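Local coordinates for protein VAL-1 (Chlorella virus, PDB 3GNE) that cleaves the polysaccharide alginate by beta-elimination, as a viral member of polysaccharide lyase family 14, at residues A42-N47 with T219-P224; F59-V64 with T236-K241; F85-G90 with L160-W165. One frame throughout, in Å; residues are numbered along the deposited sequence.

How the contacts relate
The three contacts belong to one beta-sandwich of the jelly-roll type found in the concanavalin clan. Contacts 1 and 2 bridge its two antiparallel sheets. Strands 37-44 and 231-241 lie side by side in one sheet, and 59-63 and 212-221 in the other. The segments of contacts 1 and 2 alternate along the chain, with centres about 19 Å apart. They meet where T219 N probably bonds to F59 O. Contact 3 joins two loops, and its segments fall between those of the other contacts. It lies about 13 Å from contact 1, centre to centre, where G90 O probably bonds to G222 N. Distant chain parts are thus packed into one core and one pair of loops.

Contact 1. Residues A42-N47 with T219-P224; sequences AVYDKN and TFFGGP
Y44 meets T219 with its hydroxyl and F221 with a ring face. OH of Y44 and OG1 of T219 are hydrogen-bonded at 2.7 Å, and OG1 lies in the plane of the Y44 ring. The methyl CG2 of T219 also approaches this OH, at 3.5 Å. Nearer CB, F221 comes edge-on. Its CE2 stands over the Y44 face, toward the rim, 3.7 Å from CG of Y44. The two planes make 79° and the centroids are 5.2 Å apart, a T-shaped stack with Y44 as the face. F220 CA sits at the edge, 4.0 Å from CE1 of Y44. This is packing between the two sheets of a jelly-roll sandwich: strand 37-44 belongs to one, strand 212-221 to the other. The short strand segments run nearly parallel, at 21°, with axes 8.4 Å apart. T219 turns OG1 away from its own N (chi1 -177°), and this brings the oxygen to the Y44 hydroxyl. The same OG1 is hydrogen-bonded to K92 O, so two partners hold it. Aromatic residues lie behind: F235 packs on Y44 and T219, while W119 meets F221 edge-to-face.

Contact 2. Residues F59-V64 with T236-K241; sequences FSFSAV and TNFQMK
F238 reaches across to F59 and F61, and its ring carries nearly all of the contact. From CB the side chain sets off toward strand 59-63. CB itself is still 5.3 Å from CZ of F61, too far for close packing. The torsion chi1 of -71° puts CG beside the backbone N; the turn about CB-CG then sets the ring face toward F61. Along one side of the ring the distance then closes. CD1 and CE1 both lie 4.3 Å from F61 CZ, which stands over the face but displaced toward the rim. The F61 ring points its edge at this face, with planes at 76° and centroids 5.7 Å apart, a T-shaped stack. At the tip, CZ of F238 meets CZ of F59 at 4.3 Å. F59 gives its edge here, while F238 receives it obliquely.

The three phenylalanines lie in the core of a beta-sandwich with a jelly-roll topology. F238 comes from strand 231-241 of one sheet, F59 and F61 from strand 59-63 of the other. The backbones stay well separated, with 13.1 Å between F59 CA and T236 CA, and no hydrogen bond passes between the segments.

F59 and F61 are two residues apart, so both side chains leave the strand on the inner side. Their rings also touch each other: F59 CE1 lies in the plane of the F61 ring, 3.9 Å from F61 CE2. W217, on the neighbouring strand 212-221, meets all three rings. It stacks edge-to-face with F238 and lies at lower angles to F59 and F61. L7 packs against F238 from a loop.

Contact 3. Residues F85-G90 with L160-W165; sequences FDFARG and LKYDVW
Y162 is largely exposed, yet its hydroxyl donates a hydrogen bond to the backbone O of F85 in another loop. The bond is short, 2.7 Å from Y162 OH to F85 O, and the hydroxyl meets the carbonyl oxygen almost head-on, with an angle of 163° at the oxygen. It ties two loops of the jelly-roll sandwich. Segment 85-90 links strands 72-80 and 91-99, which belong to different sheets. Segment 160-165 leads into strand 166-173. Neither segment has regular secondary structure.

F85 O lies near the plane of the Y162 ring, at its edge. On the way to this oxygen the ring passes F85 CB, which is 3.9 Å from Y162 CE1. The F87 ring runs past Y162 in the opposite direction. The planes are only 25° apart, but the rings are offset so far that little of one lies over the other. Their nearest carbons are F87 CE2 and Y162 CE1, 3.7 Å apart. F87 has CG beside its own N, and the ring reaches on to L160, where CZ of F87 packs against CB of L160 at 4.3 Å.

Within its own loop F87 is backed by F85, whose CD2 lies over one face, toward the rim. Y81 packs against both F85 and F87. L160 reaches strand 166-173 and touches I168. W119 NE1 holds F87 O, which also accepts a bond from G90 N and so closes a beta turn. Just before it D86 forms an Asx turn: its OD1 takes the N-H of A88 at 2.8 Å from A88 N, on the anti side and 27° out of the carboxylate plane.

Contact 1. Residues A42-N47 with T219-P224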
loop_
_atom_site.group_PDB
_atom_site.type_symbol
_atom_site.label_atom_id
_atom_site.label_comp_id
_atom_site.label_asym_id
_atom_site.label_seq_id
_atom_site.Cartn_x
_atom_site.Cartn_y
_atom_site.Cartn_z
ATOM N N ALA A 42 10.430 9.853 6.083
ATOM C CA ALA A 42 9.363 9.360 6.991
ATOM C C ALA A 42 9.926 9.211 8.392
ATOM O O ALA A 42 10.882 8.405 8.606
ATOM C CB ALA A 42 8.870 8.008 6.512
ATOM N N VAL A 43 9.371 9.983 9.299
ATOM C CA VAL A 43 9.872 9.982 10.686
ATOM C C VAL A 43 8.944 9.174 11.543
ATOM O O VAL A 43 7.752 9.462 11.642
ATOM C CB VAL A 43 9.948 11.431 11.177
ATOM C CG1 VAL A 43 10.239 11.487 12.675
ATOM C CG2 VAL A 43 11.004 12.198 10.388
ATOM N N TYR A 44 9.469 8.120 12.138
ATOM C CA TYR A 44 8.686 7.244 13.005
ATOM C C TYR A 44 9.218 7.423 14.416
ATOM O O TYR A 44 10.312 6.902 14.740
ATOM C CB TYR A 44 8.807 5.798 12.568
ATOM C CG TYR A 44 8.458 5.451 11.124
ATOM C CD1 TYR A 44 7.158 5.167 10.698
ATOM C CD2 TYR A 44 9.497 5.414 10.191
ATOM C CE1 TYR A 44 6.846 4.859 9.382
ATOM C CE2 TYR A 44 9.189 5.082 8.911
ATOM C CZ TYR A 44 7.905 4.802 8.485
ATOM O OH TYR A 44 7.690 4.479 7.166
ATOM N N ASP A 45 8.476 8.149 15.265
ATOM C CA ASP A 45 8.973 8.214 16.648
ATOM C C ASP A 45 8.772 6.905 17.396
ATOM O O ASP A 45 7.914 6.074 17.046
ATOM C CB ASP A 45 8.210 9.310 17.392
ATOM C CG ASP A 45 8.652 10.731 17.039
ATOM O OD1 ASP A 45 9.647 10.905 16.270
ATOM O OD2 ASP A 45 7.972 11.632 17.584
ATOM N N LYS A 46 9.558 6.713 18.454
ATOM C CA LYS A 46 9.330 5.615 19.359
ATOM C C LYS A 46 7.861 5.555 19.786
ATOM O O LYS A 46 7.246 6.587 20.113
ATOM C CB LYS A 46 10.190 5.858 20.616
ATOM C CG LYS A 46 10.086 4.633 21.556
ATOM C CD LYS A 46 11.157 4.697 22.652
ATOM C CE LYS A 46 11.170 3.479 23.550
ATOM N NZ LYS A 46 12.169 3.637 24.669
ATOM N N ASN A 47 7.291 4.368 19.803
ATOM C CA ASN A 47 5.927 4.150 20.267
ATOM C C ASN A 47 4.891 4.693 19.290
ATOM O O ASN A 47 3.702 4.755 19.667
ATOM C CB ASN A 47 5.712 4.731 21.662
ATOM C CG ASN A 47 4.813 3.835 22.493
ATOM O OD1 ASN A 47 4.428 2.738 22.062
ATOM N ND2 ASN A 47 4.463 4.272 23.698
ATOM N N THR A 219 1.889 5.266 5.913
ATOM C CA THR A 219 2.960 4.408 6.404
ATOM C C THR A 219 3.100 4.596 7.912
ATOM O O THR A 219 3.097 5.704 8.442
ATOM C CB THR A 219 4.270 4.695 5.665
ATOM O OG1 THR A 219 5.266 3.758 6.159
ATOM C CG2 THR A 219 4.845 6.105 5.857
ATOM N N PHE A 220 3.152 3.461 8.602
ATOM C CA PHE A 220 3.199 3.429 10.076
ATOM C C PHE A 220 3.531 2.043 10.503
ATOM O O PHE A 220 3.337 1.079 9.713
ATOM C CB PHE A 220 1.835 3.886 10.662
ATOM C CG PHE A 220 0.665 3.050 10.196
ATOM C CD1 PHE A 220 -0.057 3.462 9.059
ATOM C CD2 PHE A 220 0.288 1.868 10.869
ATOM C CE1 PHE A 220 -1.121 2.683 8.617
ATOM C CE2 PHE A 220 -0.782 1.117 10.420
ATOM C CZ PHE A 220 -1.493 1.527 9.283
ATOM N N PHE A 221 3.981 1.879 11.764
ATOM C CA PHE A 221 4.260 0.578 12.298
ATOM C C PHE A 221 3.018 -0.148 12.770
ATOM O O PHE A 221 2.111 0.442 13.340
ATOM C CB PHE A 221 5.195 0.712 13.526
ATOM C CG PHE A 221 6.672 0.787 13.130
ATOM C CD1 PHE A 221 7.503 -0.288 13.436
ATOM C CD2 PHE A 221 7.188 1.900 12.460
ATOM C CE1 PHE A 221 8.836 -0.280 13.041
ATOM C CE2 PHE A 221 8.526 1.911 12.037
ATOM C CZ PHE A 221 9.338 0.820 12.357
ATOM N N GLY A 222 3.023 -1.478 12.551
ATOM C CA GLY A 222 2.002 -2.306 13.151
ATOM C C GLY A 222 0.714 -2.352 12.343
ATOM O O GLY A 222 0.642 -2.053 11.169
ATOM N N GLY A 223 -0.319 -2.770 13.001
ATOM C CA GLY A 223 -0.282 -3.297 14.352
ATOM C C GLY A 223 0.179 -4.736 14.431
ATOM O O GLY A 223 0.390 -5.354 13.373
ATOM N N PRO A 224 0.292 -5.218 15.693
ATOM C CA PRO A 224 0.040 -4.351 16.866
ATOM C C PRO A 224 1.288 -3.744 17.477
ATOM O O PRO A 224 1.128 -3.017 18.453
ATOM C CB PRO A 224 -0.611 -5.329 17.866
ATOM C CG PRO A 224 0.215 -6.569 17.606
ATOM C CD PRO A 224 0.554 -6.577 16.154
#

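Contact 2. Residues F59-V64 with T236-K241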
loop_
_atom_site.group_PDB
_atom_site.type_symbol
_atom_site.label_atom_id
_atom_site.label_comp_id
_atom_site.label_asym_id
_atom_site.label_seq_id
_atom_site.Cartn_x
_atom_site.Cartn_y
_atom_site.Cartn_z
ATOM N N PHE A 59 3.671 9.102 7.556
ATOM C CA PHE A 59 2.948 10.163 6.840
ATOM C C PHE A 59 1.933 9.463 5.948
ATOM O O PHE A 59 2.071 8.265 5.679
ATOM C CB PHE A 59 3.847 11.112 6.038
ATOM C CG PHE A 59 4.493 10.519 4.785
ATOM C CD1 PHE A 59 3.997 10.900 3.540
ATOM C CD2 PHE A 59 5.549 9.620 4.835
ATOM C CE1 PHE A 59 4.535 10.416 2.350
ATOM C CE2 PHE A 59 6.115 9.119 3.657
ATOM C CZ PHE A 59 5.599 9.520 2.442
ATOM N N SER A 60 0.959 10.249 5.499
ATOM C CA SER A 60 -0.077 9.672 4.635
ATOM C C SER A 60 -0.515 10.691 3.601
ATOM O O SER A 60 -0.345 11.877 3.774
ATOM C CB SER A 60 -1.269 9.216 5.502
ATOM O OG SER A 60 -1.911 10.327 6.071
ATOM N N PHE A 61 -1.150 10.125 2.548
ATOM C CA PHE A 61 -1.856 10.974 1.569
ATOM C C PHE A 61 -2.719 10.049 0.720
ATOM O O PHE A 61 -2.475 8.861 0.666
ATOM C CB PHE A 61 -0.900 11.789 0.677
ATOM C CG PHE A 61 0.020 10.981 -0.204
ATOM C CD1 PHE A 61 -0.395 10.673 -1.518
ATOM C CD2 PHE A 61 1.284 10.591 0.210
ATOM C CE1 PHE A 61 0.441 9.988 -2.371
ATOM C CE2 PHE A 61 2.136 9.852 -0.616
ATOM C CZ PHE A 61 1.682 9.577 -1.907
ATOM N N SER A 62 -3.719 10.632 0.036
ATOM C CA SER A 62 -4.402 9.845 -0.993
ATOM C C SER A 62 -4.186 10.543 -2.334
ATOM O O SER A 62 -3.786 11.709 -2.381
ATOM C CB SER A 62 -5.892 9.716 -0.690
ATOM O OG SER A 62 -6.499 11.013 -0.643
ATOM N N ALA A 63 -4.476 9.787 -3.397
ATOM C CA ALA A 63 -4.361 10.348 -4.728
ATOM C C ALA A 63 -5.319 9.613 -5.640
ATOM O O ALA A 63 -5.523 8.399 -5.512
ATOM C CB ALA A 63 -2.951 10.224 -5.271
ATOM N N VAL A 64 -5.864 10.319 -6.605
ATOM C CA VAL A 64 -6.687 9.716 -7.677
ATOM C C VAL A 64 -6.097 10.237 -8.983
ATOM O O VAL A 64 -6.584 11.218 -9.554
ATOM C CB VAL A 64 -8.176 10.050 -7.520
ATOM C CG1 VAL A 64 -8.988 9.291 -8.543
ATOM C CG2 VAL A 64 -8.730 9.683 -6.114
ATOM N N THR A 236 10.671 7.440 -2.191
ATOM C CA THR A 236 10.852 8.284 -3.385
ATOM C C THR A 236 10.254 7.612 -4.587
ATOM O O THR A 236 9.934 6.434 -4.561
ATOM C CB THR A 236 12.371 8.570 -3.591
ATOM O OG1 THR A 236 12.529 9.626 -4.550
ATOM C CG2 THR A 236 13.113 7.298 -4.050
ATOM N N ASN A 237 10.148 8.374 -5.683
ATOM C CA ASN A 237 9.819 7.838 -6.988
ATOM C C ASN A 237 8.479 7.107 -6.968
ATOM O O ASN A 237 8.380 5.949 -7.408
ATOM C CB ASN A 237 10.936 6.905 -7.515
ATOM C CG ASN A 237 10.848 6.811 -9.025
ATOM O OD1 ASN A 237 10.278 7.661 -9.709
ATOM N ND2 ASN A 237 11.431 5.719 -9.567
ATOM N N PHE A 238 7.455 7.762 -6.476
ATOM C CA PHE A 238 6.104 7.199 -6.511
ATOM C C PHE A 238 5.587 7.248 -7.943
ATOM O O PHE A 238 5.563 8.313 -8.565
ATOM C CB PHE A 238 5.166 8.050 -5.628
ATOM C CG PHE A 238 5.442 7.875 -4.147
ATOM C CD1 PHE A 238 4.738 6.914 -3.428
ATOM C CD2 PHE A 238 6.365 8.652 -3.468
ATOM C CE1 PHE A 238 4.967 6.801 -2.026
ATOM C CE2 PHE A 238 6.611 8.548 -2.121
ATOM C CZ PHE A 238 5.904 7.591 -1.401
ATOM N N GLN A 239 5.201 6.102 -8.503
ATOM C CA GLN A 239 4.765 5.973 -9.870
ATOM C C GLN A 239 3.429 5.248 -9.946
ATOM O O GLN A 239 3.130 4.371 -9.156
ATOM C CB GLN A 239 5.804 5.156 -10.692
ATOM C CG GLN A 239 7.145 5.870 -10.752
ATOM C CD GLN A 239 8.187 5.059 -11.477
ATOM O OE1 GLN A 239 8.232 3.851 -11.215
ATOM N NE2 GLN A 239 9.011 5.635 -12.335
ATOM N N MET A 240 2.688 5.679 -10.977
ATOM C CA MET A 240 1.475 4.971 -11.363
ATOM C C MET A 240 1.804 4.247 -12.669
ATOM O O MET A 240 2.276 4.929 -13.607
ATOM C CB MET A 240 0.276 5.899 -11.533
ATOM C CG MET A 240 -1.007 5.108 -11.747
ATOM S SD MET A 240 -2.503 6.101 -11.878
ATOM C CE MET A 240 -2.162 7.089 -13.404
ATOM N N LYS A 241 1.588 2.951 -12.744
ATOM C CA LYS A 241 2.065 2.155 -13.878
ATOM C C LYS A 241 0.941 1.306 -14.448
ATOM O O LYS A 241 0.003 0.995 -13.712
ATOM C CB LYS A 241 3.222 1.238 -13.437
ATOM C CG LYS A 241 4.421 2.037 -12.879
ATOM C CD LYS A 241 5.563 1.117 -12.413
ATOM C CE LYS A 241 6.133 0.347 -13.590
ATOM N NZ LYS A 241 7.328 -0.460 -13.171
#

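Contact 3. Residues F85-G90 with L160-W165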
loop_
_atom_site.group_PDB
_atom_site.type_symbol
_atom_site.label_atom_id
_atom_site.label_comp_id
_atom_site.label_asym_id
_atom_site.label_seq_id
_atom_site.Cartn_x
_atom_site.Cartn_y
_atom_site.Cartn_z
ATOM N N PHE A 85 17.846 0.254 11.044
ATOM C CA PHE A 85 16.408 0.434 11.193
ATOM C C PHE A 85 15.809 -0.813 11.790
ATOM O O PHE A 85 16.167 -1.941 11.388
ATOM C CB PHE A 85 15.845 0.732 9.763
ATOM C CG PHE A 85 14.374 1.104 9.778
ATOM C CD1 PHE A 85 14.028 2.451 9.787
ATOM C CD2 PHE A 85 13.362 0.144 9.749
ATOM C CE1 PHE A 85 12.671 2.824 9.787
ATOM C CE2 PHE A 85 12.016 0.494 9.751
ATOM C CZ PHE A 85 11.693 1.839 9.746
ATOM N N ASP A 86 14.900 -0.662 12.727
ATOM C CA ASP A 86 14.285 -1.819 13.369
ATOM C C ASP A 86 12.878 -1.989 12.805
ATOM O O ASP A 86 11.991 -1.156 13.064
ATOM C CB ASP A 86 14.297 -1.599 14.903
ATOM C CG ASP A 86 13.805 -2.793 15.688
ATOM O OD1 ASP A 86 13.041 -3.643 15.134
ATOM O OD2 ASP A 86 14.142 -2.887 16.922
ATOM N N PHE A 87 12.649 -3.024 12.033
ATOM C CA PHE A 87 11.360 -3.285 11.427
ATOM C C PHE A 87 10.299 -3.780 12.385
ATOM O O PHE A 87 9.130 -3.907 11.971
ATOM C CB PHE A 87 11.570 -4.363 10.331
ATOM C CG PHE A 87 12.428 -3.916 9.150
ATOM C CD1 PHE A 87 11.896 -3.053 8.191
ATOM C CD2 PHE A 87 13.748 -4.341 9.002
ATOM C CE1 PHE A 87 12.649 -2.593 7.106
ATOM C CE2 PHE A 87 14.509 -3.896 7.921
ATOM C CZ PHE A 87 13.982 -3.024 6.988
ATOM N N ALA A 88 10.677 -4.051 13.627
ATOM C CA ALA A 88 9.752 -4.525 14.641
ATOM C C ALA A 88 9.036 -5.741 14.068
ATOM O O ALA A 88 9.718 -6.651 13.583
ATOM C CB ALA A 88 8.820 -3.427 15.102
ATOM N N ARG A 89 7.694 -5.777 14.148
ATOM C CA ARG A 89 6.994 -6.930 13.554
ATOM C C ARG A 89 6.095 -6.496 12.415
ATOM O O ARG A 89 5.091 -7.150 12.136
ATOM C CB ARG A 89 6.224 -7.712 14.642
ATOM C CG ARG A 89 7.222 -8.246 15.668
ATOM C CD ARG A 89 6.607 -9.172 16.735
ATOM N NE ARG A 89 6.615 -10.544 16.239
ATOM C CZ ARG A 89 6.428 -11.649 16.953
ATOM N NH1 ARG A 89 6.206 -11.486 18.249
ATOM N NH2 ARG A 89 6.473 -12.850 16.353
ATOM N N GLY A 90 6.519 -5.482 11.667
ATOM C CA GLY A 90 5.909 -5.099 10.414
ATOM C C GLY A 90 5.172 -3.765 10.481
ATOM O O GLY A 90 5.107 -3.069 11.533
ATOM N N LEU A 160 13.608 -6.531 1.986
ATOM C CA LEU A 160 13.990 -5.116 2.137
ATOM C C LEU A 160 15.378 -5.053 2.761
ATOM O O LEU A 160 15.560 -5.324 3.959
ATOM C CB LEU A 160 12.962 -4.380 2.984
ATOM C CG LEU A 160 11.537 -4.416 2.427
ATOM C CD1 LEU A 160 10.585 -3.845 3.487
ATOM C CD2 LEU A 160 11.450 -3.603 1.125
ATOM N N LYS A 161 16.356 -4.716 1.929
ATOM C CA LYS A 161 17.719 -4.651 2.388
ATOM C C LYS A 161 18.041 -3.295 2.948
ATOM O O LYS A 161 17.378 -2.302 2.630
ATOM C CB LYS A 161 18.650 -4.961 1.209
ATOM C CG LYS A 161 18.378 -6.282 0.492
ATOM C CD LYS A 161 18.286 -7.497 1.412
ATOM C CE LYS A 161 18.077 -8.728 0.513
ATOM N NZ LYS A 161 17.892 -9.968 1.316
ATOM N N TYR A 162 19.075 -3.214 3.793
ATOM C CA TYR A 162 19.527 -1.913 4.316
ATOM C C TYR A 162 20.391 -1.134 3.331
ATOM O O TYR A 162 21.145 -1.701 2.524
ATOM C CB TYR A 162 20.352 -2.137 5.606
ATOM C CG TYR A 162 19.582 -2.610 6.805
ATOM C CD1 TYR A 162 18.541 -1.891 7.314
ATOM C CD2 TYR A 162 19.893 -3.825 7.457
ATOM C CE1 TYR A 162 17.823 -2.324 8.412
ATOM C CE2 TYR A 162 19.194 -4.275 8.565
ATOM C CZ TYR A 162 18.148 -3.501 9.026
ATOM O OH TYR A 162 17.457 -3.930 10.135
ATOM N N ASP A 163 20.339 0.196 3.439
ATOM C CA ASP A 163 21.255 1.087 2.737
ATOM C C ASP A 163 21.129 0.967 1.225
ATOM O O ASP A 163 22.136 1.131 0.497
ATOM C CB ASP A 163 22.689 0.756 3.233
ATOM C CG ASP A 163 22.988 1.320 4.605
ATOM O OD1 ASP A 163 22.197 2.115 5.149
ATOM O OD2 ASP A 163 24.077 0.988 5.162
ATOM N N VAL A 164 19.964 0.653 0.698
ATOM C CA VAL A 164 19.699 0.544 -0.732
ATOM C C VAL A 164 18.308 1.076 -1.065
ATOM O O VAL A 164 17.404 1.031 -0.231
ATOM C CB VAL A 164 19.655 -0.895 -1.243
ATOM C CG1 VAL A 164 20.891 -1.638 -0.857
ATOM C CG2 VAL A 164 18.500 -1.717 -0.693
ATOM N N TRP A 165 18.135 1.526 -2.293
ATOM C CA TRP A 165 16.793 1.879 -2.711
ATOM C C TRP A 165 16.040 0.634 -3.089
ATOM O O TRP A 165 16.220 0.063 -4.183
ATOM C CB TRP A 165 16.874 2.895 -3.854
ATOM C CG TRP A 165 17.350 4.214 -3.317
ATOM C CD1 TRP A 165 18.582 4.769 -3.426
ATOM C CD2 TRP A 165 16.558 5.135 -2.570
ATOM N NE1 TRP A 165 18.641 5.991 -2.799
ATOM C CE2 TRP A 165 17.383 6.238 -2.256
ATOM C CE3 TRP A 165 15.240 5.118 -2.145
ATOM C CZ2 TRP A 165 16.910 7.314 -1.540
ATOM C CZ3 TRP A 165 14.768 6.192 -1.415
ATOM C CH2 TRP A 165 15.595 7.282 -1.108
#